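Local atomic coordinates of conserved membrane protein (Chlamydia abortus, PDB entry 6GZU), a protein that combines deubiquitinase and acetyltransferase activities in one secreted effector that induces Golgi fragmentation, here as its zinc-binding CE-clan catalytic domain. Residues F38-Y43 with A102-H107; H134-I139 with V147-S152; S152-I157 with K194-Q199. One frame throughout, in Å; residues are numbered along the deposited sequence. Where two conformers were deposited one is given.

Interaction 1: residues F38-Y43 with A102-H107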
# COMPACT_ATOMS: atom_id res chain seq x y z
N PHE A 38 -4.45 -1.85 -8.19
CA PHE A 38 -4.95 -2.88 -7.31
C PHE A 38 -5.00 -2.34 -5.86
O PHE A 38 -3.98 -1.87 -5.31
CB PHE A 38 -4.01 -4.07 -7.36
CG PHE A 38 -4.37 -5.17 -6.42
CD1 PHE A 38 -3.85 -5.20 -5.12
CD2 PHE A 38 -5.17 -6.23 -6.83
CE1 PHE A 38 -4.15 -6.23 -4.26
CE2 PHE A 38 -5.48 -7.28 -5.94
CZ PHE A 38 -4.99 -7.26 -4.67
N VAL A 39 -6.16 -2.45 -5.25
CA VAL A 39 -6.35 -2.11 -3.83
C VAL A 39 -6.38 -3.41 -3.04
O VAL A 39 -7.16 -4.31 -3.36
CB VAL A 39 -7.67 -1.39 -3.69
CG1 VAL A 39 -7.94 -1.05 -2.17
CG2 VAL A 39 -7.66 -0.13 -4.59
N PRO A 40 -5.49 -3.55 -2.04
CA PRO A 40 -5.39 -4.77 -1.25
C PRO A 40 -6.48 -4.89 -0.21
O PRO A 40 -7.45 -4.12 -0.21
CB PRO A 40 -4.01 -4.66 -0.58
CG PRO A 40 -3.86 -3.17 -0.34
CD PRO A 40 -4.50 -2.53 -1.61
N SER A 41 -6.34 -5.85 0.68
CA SER A 41 -7.43 -6.20 1.60
C SER A 41 -8.00 -5.00 2.33
O SER A 41 -7.25 -4.20 2.90
CB SER A 41 -6.90 -7.15 2.65
OG SER A 41 -7.86 -7.31 3.68
N LEU A 42 -9.32 -4.87 2.33
CA LEU A 42 -9.99 -3.80 3.08
C LEU A 42 -10.12 -4.17 4.55
O LEU A 42 -10.57 -3.35 5.37
CB LEU A 42 -11.38 -3.52 2.51
CG LEU A 42 -11.48 -3.27 1.00
CD1 LEU A 42 -12.91 -2.89 0.61
CD2 LEU A 42 -10.50 -2.17 0.55
N TYR A 43 -9.72 -5.39 4.90
CA TYR A 43 -9.92 -5.92 6.25
C TYR A 43 -8.64 -5.97 7.12
O TYR A 43 -8.69 -5.69 8.33
CB TYR A 43 -10.53 -7.31 6.14
CG TYR A 43 -10.92 -7.94 7.43
CD1 TYR A 43 -11.97 -7.42 8.17
CD2 TYR A 43 -10.29 -9.07 7.90
CE1 TYR A 43 -12.37 -8.00 9.37
CE2 TYR A 43 -10.66 -9.66 9.10
CZ TYR A 43 -11.70 -9.12 9.82
OH TYR A 43 -12.08 -9.71 11.01
N ALA A 102 -0.78 -1.00 -4.32
CA ALA A 102 -0.42 -0.08 -3.25
C ALA A 102 -0.93 -0.54 -1.89
O ALA A 102 -2.16 -0.67 -1.72
CB ALA A 102 -0.90 1.33 -3.56
N TYR A 103 -0.03 -0.73 -0.92
CA TYR A 103 -0.36 -1.35 0.35
C TYR A 103 -0.12 -0.43 1.52
O TYR A 103 1.02 -0.07 1.83
CB TYR A 103 0.60 -2.55 0.59
CG TYR A 103 0.42 -3.67 -0.40
CD1 TYR A 103 1.02 -3.62 -1.67
CD2 TYR A 103 -0.42 -4.73 -0.10
CE1 TYR A 103 0.80 -4.65 -2.60
CE2 TYR A 103 -0.68 -5.76 -1.01
CZ TYR A 103 -0.09 -5.70 -2.26
OH TYR A 103 -0.35 -6.74 -3.14
N PRO A 104 -1.19 -0.10 2.23
CA PRO A 104 -1.01 0.60 3.52
C PRO A 104 -0.30 -0.35 4.48
O PRO A 104 -0.66 -1.54 4.59
CB PRO A 104 -2.47 0.85 3.99
CG PRO A 104 -3.27 0.84 2.66
CD PRO A 104 -2.61 -0.21 1.82
N LEU A 105 0.72 0.16 5.17
CA LEU A 105 1.56 -0.65 6.03
C LEU A 105 1.58 0.01 7.41
O LEU A 105 1.99 1.17 7.52
CB LEU A 105 2.96 -0.83 5.41
CG LEU A 105 3.88 -1.91 6.00
CD1 LEU A 105 4.99 -2.34 5.11
CD2 LEU A 105 4.56 -1.26 7.23
N TRP A 106 1.18 -0.76 8.42
CA TRP A 106 1.03 -0.32 9.81
C TRP A 106 2.26 -0.72 10.60
O TRP A 106 2.77 -1.82 10.43
CB TRP A 106 -0.18 -1.03 10.41
CG TRP A 106 -0.56 -0.54 11.75
CD1 TRP A 106 -1.48 0.44 12.03
CD2 TRP A 106 -0.07 -1.01 13.03
NE1 TRP A 106 -1.58 0.62 13.40
CE2 TRP A 106 -0.74 -0.26 14.03
CE3 TRP A 106 0.86 -1.99 13.43
CZ2 TRP A 106 -0.50 -0.45 15.39
CZ3 TRP A 106 1.11 -2.17 14.80
CH2 TRP A 106 0.42 -1.42 15.75
N HIS A 107 2.77 0.17 11.46
CA HIS A 107 3.95 -0.12 12.28
C HIS A 107 3.87 0.47 13.66
O HIS A 107 3.34 1.56 13.84
CB HIS A 107 5.21 0.43 11.61
CG HIS A 107 6.47 -0.04 12.27
ND1 HIS A 107 6.87 -1.36 12.23
CD2 HIS A 107 7.42 0.63 12.98
CE1 HIS A 107 8.01 -1.49 12.89
NE2 HIS A 107 8.37 -0.30 13.35
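Pro40 lies against Tyr103 and Pro104 where strand 37-38, an outermost strand of the five-stranded mixed sheet of this CE-clan protease fold, gives way to a loop beside strand 100-107. Pro40 CB comes within 3.5 Å of Tyr103 CE2 and almost as near to CD2, approaching the ring obliquely. On the next carbon of the proline ring, CG meets Pro104 CD at 3.9 Å, a proline-to-proline touch. Having no N-H to offer, the proline cannot continue the pairing made two residues earlier, where Ala102 N reaches Phe38 O in a long, weak but straight hydrogen bond of 3.5 Å, while Phe38 also pairs through its backbone with Ile100.

Tyr103 CG stands anti to the carbonyl carbon (chi1 -66°), which carries the phenol across the proline ring and brings OH to 4.0 Å from Phe38 CE1. That hydroxyl has its polar partner elsewhere, in Asp58 at the end of helix 51-58, whose Ile51 and Val55 also pack on the tyrosine. Phe38 turns its ring toward the zinc site: it stacks on Tyr101 and meets the ring of His80, a zinc ligand, and its side chain is about 6 Å from the metal. Pro104 of the strand and Val39 of the loop both rest on Leu27 of helix 20-33. The contact thus sets a sheet edge between the zinc-bound loops and the N-terminal helix. At its centre the third ring carbon of the proline, Pro40 CD, sits 3.0 Å from Ala102 O, sealing over a strand carbonyl that is buried here without a hydrogen-bond partner in the model.

Interaction 2: residues H134-I139 with V147-S152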
# COMPACT_ATOMS: atom_id res chain seq x y z
N HIS A 134 1.41 4.06 13.25
CA HIS A 134 2.06 4.84 12.20
C HIS A 134 1.78 4.12 10.90
O HIS A 134 1.86 2.90 10.84
CB HIS A 134 3.58 5.01 12.40
CG HIS A 134 4.22 5.85 11.33
ND1 HIS A 134 3.86 7.17 11.12
CD2 HIS A 134 5.16 5.56 10.38
CE1 HIS A 134 4.56 7.66 10.10
NE2 HIS A 134 5.36 6.71 9.64
N TRP A 135 1.40 4.88 9.88
CA TRP A 135 1.08 4.35 8.56
C TRP A 135 2.11 4.76 7.53
O TRP A 135 2.53 5.93 7.50
CB TRP A 135 -0.29 4.88 8.12
CG TRP A 135 -1.42 4.34 8.91
CD1 TRP A 135 -2.14 4.97 9.89
CD2 TRP A 135 -2.04 3.09 8.73
NE1 TRP A 135 -3.13 4.15 10.37
CE2 TRP A 135 -3.11 2.99 9.64
CE3 TRP A 135 -1.77 2.01 7.88
CZ2 TRP A 135 -3.90 1.83 9.73
CZ3 TRP A 135 -2.57 0.88 7.96
CH2 TRP A 135 -3.62 0.79 8.87
N THR A 136 2.51 3.80 6.70
CA THR A 136 3.37 4.03 5.56
C THR A 136 2.77 3.32 4.37
O THR A 136 1.70 2.70 4.47
CB THR A 136 4.78 3.50 5.82
OG1 THR A 136 4.73 2.09 6.09
CG2 THR A 136 5.42 4.19 7.02
N LEU A 137 3.41 3.42 3.20
CA LEU A 137 2.82 2.86 1.97
C LEU A 137 3.91 2.14 1.18
O LEU A 137 4.99 2.70 0.96
CB LEU A 137 2.26 4.00 1.11
CG LEU A 137 1.58 3.58 -0.20
CD1 LEU A 137 0.30 2.80 0.11
CD2 LEU A 137 1.30 4.81 -1.10
N VAL A 138 3.62 0.94 0.69
CA VAL A 138 4.55 0.21 -0.21
C VAL A 138 3.80 0.10 -1.53
O VAL A 138 2.67 -0.42 -1.61
CB VAL A 138 4.87 -1.19 0.33
CG1 VAL A 138 5.63 -2.04 -0.72
CG2 VAL A 138 5.70 -1.09 1.62
N ILE A 139 4.41 0.60 -2.61
CA ILE A 139 3.83 0.48 -3.93
C ILE A 139 4.69 -0.48 -4.77
O ILE A 139 5.92 -0.30 -4.87
CB ILE A 139 3.81 1.85 -4.66
CG1 ILE A 139 3.06 2.91 -3.85
CG2 ILE A 139 3.21 1.66 -6.11
CD1 ILE A 139 3.24 4.32 -4.39
N VAL A 147 9.83 -0.94 -6.47
CA VAL A 147 9.14 -1.00 -5.18
C VAL A 147 9.38 0.33 -4.51
O VAL A 147 10.53 0.68 -4.19
CB VAL A 147 9.68 -2.19 -4.31
CG1 VAL A 147 8.94 -2.26 -2.94
CG2 VAL A 147 9.59 -3.52 -5.06
N VAL A 148 8.31 1.11 -4.37
CA VAL A 148 8.40 2.43 -3.76
C VAL A 148 7.89 2.39 -2.32
O VAL A 148 6.80 1.87 -2.05
CB VAL A 148 7.55 3.45 -4.58
CG1 VAL A 148 7.54 4.85 -3.89
CG2 VAL A 148 8.14 3.53 -6.00
N PHE A 149 8.68 2.92 -1.40
CA PHE A 149 8.27 2.98 -0.01
C PHE A 149 8.12 4.44 0.41
O PHE A 149 9.08 5.26 0.30
CB PHE A 149 9.36 2.33 0.87
CG PHE A 149 9.12 2.48 2.34
CD1 PHE A 149 8.02 1.88 2.94
CD2 PHE A 149 9.99 3.21 3.11
CE1 PHE A 149 7.81 2.00 4.30
CE2 PHE A 149 9.78 3.32 4.47
CZ PHE A 149 8.70 2.74 5.06
N PHE A 150 6.93 4.78 0.88
CA PHE A 150 6.64 6.13 1.36
C PHE A 150 6.37 6.17 2.85
O PHE A 150 5.49 5.48 3.33
CB PHE A 150 5.42 6.71 0.61
CG PHE A 150 5.00 8.06 1.11
CD1 PHE A 150 4.15 8.17 2.21
CD2 PHE A 150 5.45 9.23 0.50
CE1 PHE A 150 3.78 9.42 2.69
CE2 PHE A 150 5.07 10.49 0.99
CZ PHE A 150 4.23 10.57 2.06
N ASP A 151 7.16 6.96 3.57
CA ASP A 151 6.99 7.21 5.00
C ASP A 151 7.12 8.70 5.17
O ASP A 151 8.21 9.27 4.94
CB ASP A 151 8.10 6.50 5.76
CG ASP A 151 8.07 6.79 7.24
OD1 ASP A 151 7.12 7.45 7.72
OD2 ASP A 151 9.00 6.38 7.92
N SER A 152 6.02 9.36 5.56
CA SER A 152 6.04 10.80 5.77
C SER A 152 6.97 11.22 6.89
O SER A 152 7.34 12.40 6.97
CB SER A 152 4.63 11.37 6.03
OG SER A 152 3.89 10.59 6.97
O HOH W 1 3.42 7.92 5.84
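Asp151 OD1 is gripped by two N-H groups, the imidazole of His134 and the backbone N of Leu153. His134 NE2 donates a hydrogen bond to OD1 at 2.7 Å, nearly straight at 164°. The oxygen lies close to the imidazole plane, whereas the nitrogen meets it from 43° above the carboxylate plane; ring and carboxylate are turned 60° apart. OD2 takes the N-H of Phe156, so both carboxylate oxygens are anchored.

The pair stands at the open end of an antiparallel beta hairpin, strands 134-141 and 146-150. Leu137 with Phe150 and Ile139 with Val148 are hydrogen-bonded pairs; Phe150 N to Leu137 O measures 2.8 Å. Between them, Val138 and Phe149 form a non-hydrogen-bonded pair, with Val138 CG2 at the edge of the phenyl ring, 4.0 Å from CD1. Phe149 CE1 then reaches 3.6 Å from Thr136 OG1, which bonds to Leu105 O, and Thr136 CG2 lies over the same carboxylate face that the imidazole approaches, 3.7 Å from Asp151 CG. Where the strands part, one water bridges them, donating to Trp135 O and accepting from Ser152 N at 3.0 Å.

With Cys204 touching His134 from helix 204-217, the geometry is consistent with the Cys-His-Asp triad of Ulp1-type cysteine proteases, the aspartate orienting the imidazole through NE2.

Interaction 3: residues S152-I157 with K194-Q199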
# COMPACT_ATOMS: atom_id res chain seq x y z
N SER A 152 6.02 9.36 5.56
CA SER A 152 6.04 10.80 5.77
C SER A 152 6.97 11.22 6.89
O SER A 152 7.34 12.40 6.97
CB SER A 152 4.63 11.37 6.03
OG SER A 152 3.89 10.59 6.97
N LEU A 153 7.39 10.28 7.75
CA LEU A 153 8.37 10.59 8.79
C LEU A 153 9.78 10.10 8.42
O LEU A 153 10.69 10.13 9.28
CB LEU A 153 7.91 9.99 10.11
CG LEU A 153 6.75 10.75 10.77
CD1 LEU A 153 6.29 10.10 12.06
CD2 LEU A 153 7.12 12.22 11.06
N ALA A 154 9.95 9.67 7.14
CA ALA A 154 11.21 9.21 6.51
C ALA A 154 11.78 7.94 7.07
O ALA A 154 12.01 6.98 6.31
CB ALA A 154 12.29 10.33 6.58
N ASN A 155 12.09 7.91 8.36
CA ASN A 155 12.75 6.73 8.94
C ASN A 155 12.10 6.22 10.20
O ASN A 155 12.77 5.76 11.09
CB ASN A 155 14.24 6.94 9.14
CG ASN A 155 14.97 6.86 7.86
OD1 ASN A 155 15.19 5.75 7.28
ND2 ASN A 155 15.31 8.03 7.34
N PHE A 156 10.79 6.33 10.27
CA PHE A 156 10.09 5.80 11.42
C PHE A 156 10.28 4.30 11.64
O PHE A 156 10.40 3.86 12.78
CB PHE A 156 8.61 6.10 11.28
CG PHE A 156 7.80 5.83 12.54
CD1 PHE A 156 7.29 4.55 12.78
CD2 PHE A 156 7.53 6.83 13.45
CE1 PHE A 156 6.53 4.27 13.90
CE2 PHE A 156 6.79 6.56 14.57
CZ PHE A 156 6.29 5.28 14.83
N ILE A 157 10.31 3.53 10.55
CA ILE A 157 10.52 2.11 10.69
C ILE A 157 12.01 1.77 10.61
O ILE A 157 12.71 2.17 9.66
CB ILE A 157 9.78 1.30 9.59
CG1 ILE A 157 8.32 1.77 9.46
CG2 ILE A 157 9.87 -0.21 9.89
CD1 ILE A 157 7.53 0.86 8.50
N LYS A 194 13.32 11.43 2.20
CA LYS A 194 14.59 11.41 2.89
C LYS A 194 14.57 12.30 4.11
O LYS A 194 15.34 12.09 5.03
CB LYS A 194 15.75 11.81 1.97
CG LYS A 194 15.87 11.02 0.69
CD LYS A 194 15.63 9.49 0.84
CE LYS A 194 16.61 8.74 1.78
NZ LYS A 194 16.54 7.21 1.56
N THR A 195 13.72 13.33 4.09
CA THR A 195 13.58 14.30 5.18
C THR A 195 12.12 14.28 5.57
O THR A 195 11.25 14.36 4.72
CB THR A 195 13.96 15.71 4.68
OG1 THR A 195 15.35 15.72 4.33
CG2 THR A 195 13.73 16.76 5.76
N PRO A 196 11.82 14.19 6.87
CA PRO A 196 10.39 14.12 7.25
C PRO A 196 9.59 15.29 6.73
O PRO A 196 10.03 16.45 6.82
CB PRO A 196 10.44 14.18 8.78
CG PRO A 196 11.83 13.62 9.12
CD PRO A 196 12.73 14.04 8.02
N ILE A 197 8.41 14.99 6.21
CA ILE A 197 7.44 16.00 5.80
C ILE A 197 6.29 16.14 6.81
O ILE A 197 5.66 17.18 6.88
CB ILE A 197 6.92 15.74 4.35
CG1 ILE A 197 6.22 14.42 4.25
CG2 ILE A 197 8.08 15.80 3.35
CD1 ILE A 197 5.89 14.05 2.80
N GLN A 198 5.99 15.09 7.58
CA GLN A 198 4.87 15.10 8.52
C GLN A 198 5.29 15.86 9.75
O GLN A 198 6.42 15.70 10.19
CB GLN A 198 4.46 13.67 8.89
CG GLN A 198 3.45 13.53 10.05
CD GLN A 198 3.16 12.08 10.34
OE1 GLN A 198 3.39 11.22 9.48
NE2 GLN A 198 2.70 11.79 11.52
N GLN A 199 4.37 16.67 10.30
CA GLN A 199 4.65 17.62 11.38
C GLN A 199 3.89 17.38 12.66
O GLN A 199 4.02 18.15 13.60
CB GLN A 199 4.30 19.04 10.94
CG GLN A 199 4.83 19.43 9.58
CD GLN A 199 6.34 19.57 9.56
OE1 GLN A 199 6.99 19.79 10.61
NE2 GLN A 199 6.92 19.46 8.37
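Gln198 reaches past Ser152 and Leu153 on an extended side chain. Its CB packs 3.7 Å from Ser152 CB; CG, placed anti to the backbone N (chi1 170°), passes Leu153 CD2 at 4.0 Å. At the tip, OE1 accepts the hydroxyl proton of Ser152 OG at 2.6 Å, in the plane of the amide, while also lying 3.6 Å from Leu153 CG. NE2 runs beside Leu153 CD1 and is bonded to Asp200 O, so the amide is held through both its oxygen and its nitrogen.

On the backbone, Ser152 O takes two donors. Ile197 N arrives at 2.9 Å, nearly along the C=O axis; Gln198 N arrives at 3.1 Å from 40° above the carbonyl plane. Further along, Pro196 CG rests 3.7 Å from Leu153 O and its CD touches Ala154 CB, whose methyl also faces Lys194 O. Leu153 O accepts from Asn155 N across a gamma turn centred on Ala154.

These bonds join the loop leaving strand 146-150 to the one leading into helix 204-217, where Trp207 packs on Ser152, Ile197 and Gln198. Gln198 also touches His134 and Cys204 of the probable triad. It is fixed at both ends of its amide, which sets the direction of NE2; its position six residues before Cys204 is consistent with the oxyanion-hole glutamine of Ulp1-type proteases.

How the interactions relate
From the N terminus, interaction 1 comes first: it closes a long loop of 58 residues, carrying helix 51-58 and the zinc ligands, by bringing strand 100-107 back beside 38-43. Interaction 2 follows in series as a short hairpin closure of seven residues, and interaction 3 then closes 36 residues that hold helix 159-174 and strand 188-191. None lies within another, though interactions 2 and 3 share Ser152. Interactions 1 and 2 meet where strands 100-107 and 134-141 pair, as at Leu105 and Thr136; His107 and Leu105 also touch Phe156 and Ile157 of interaction 3. Together they connect the zinc side, the central sheet and the loops around His134.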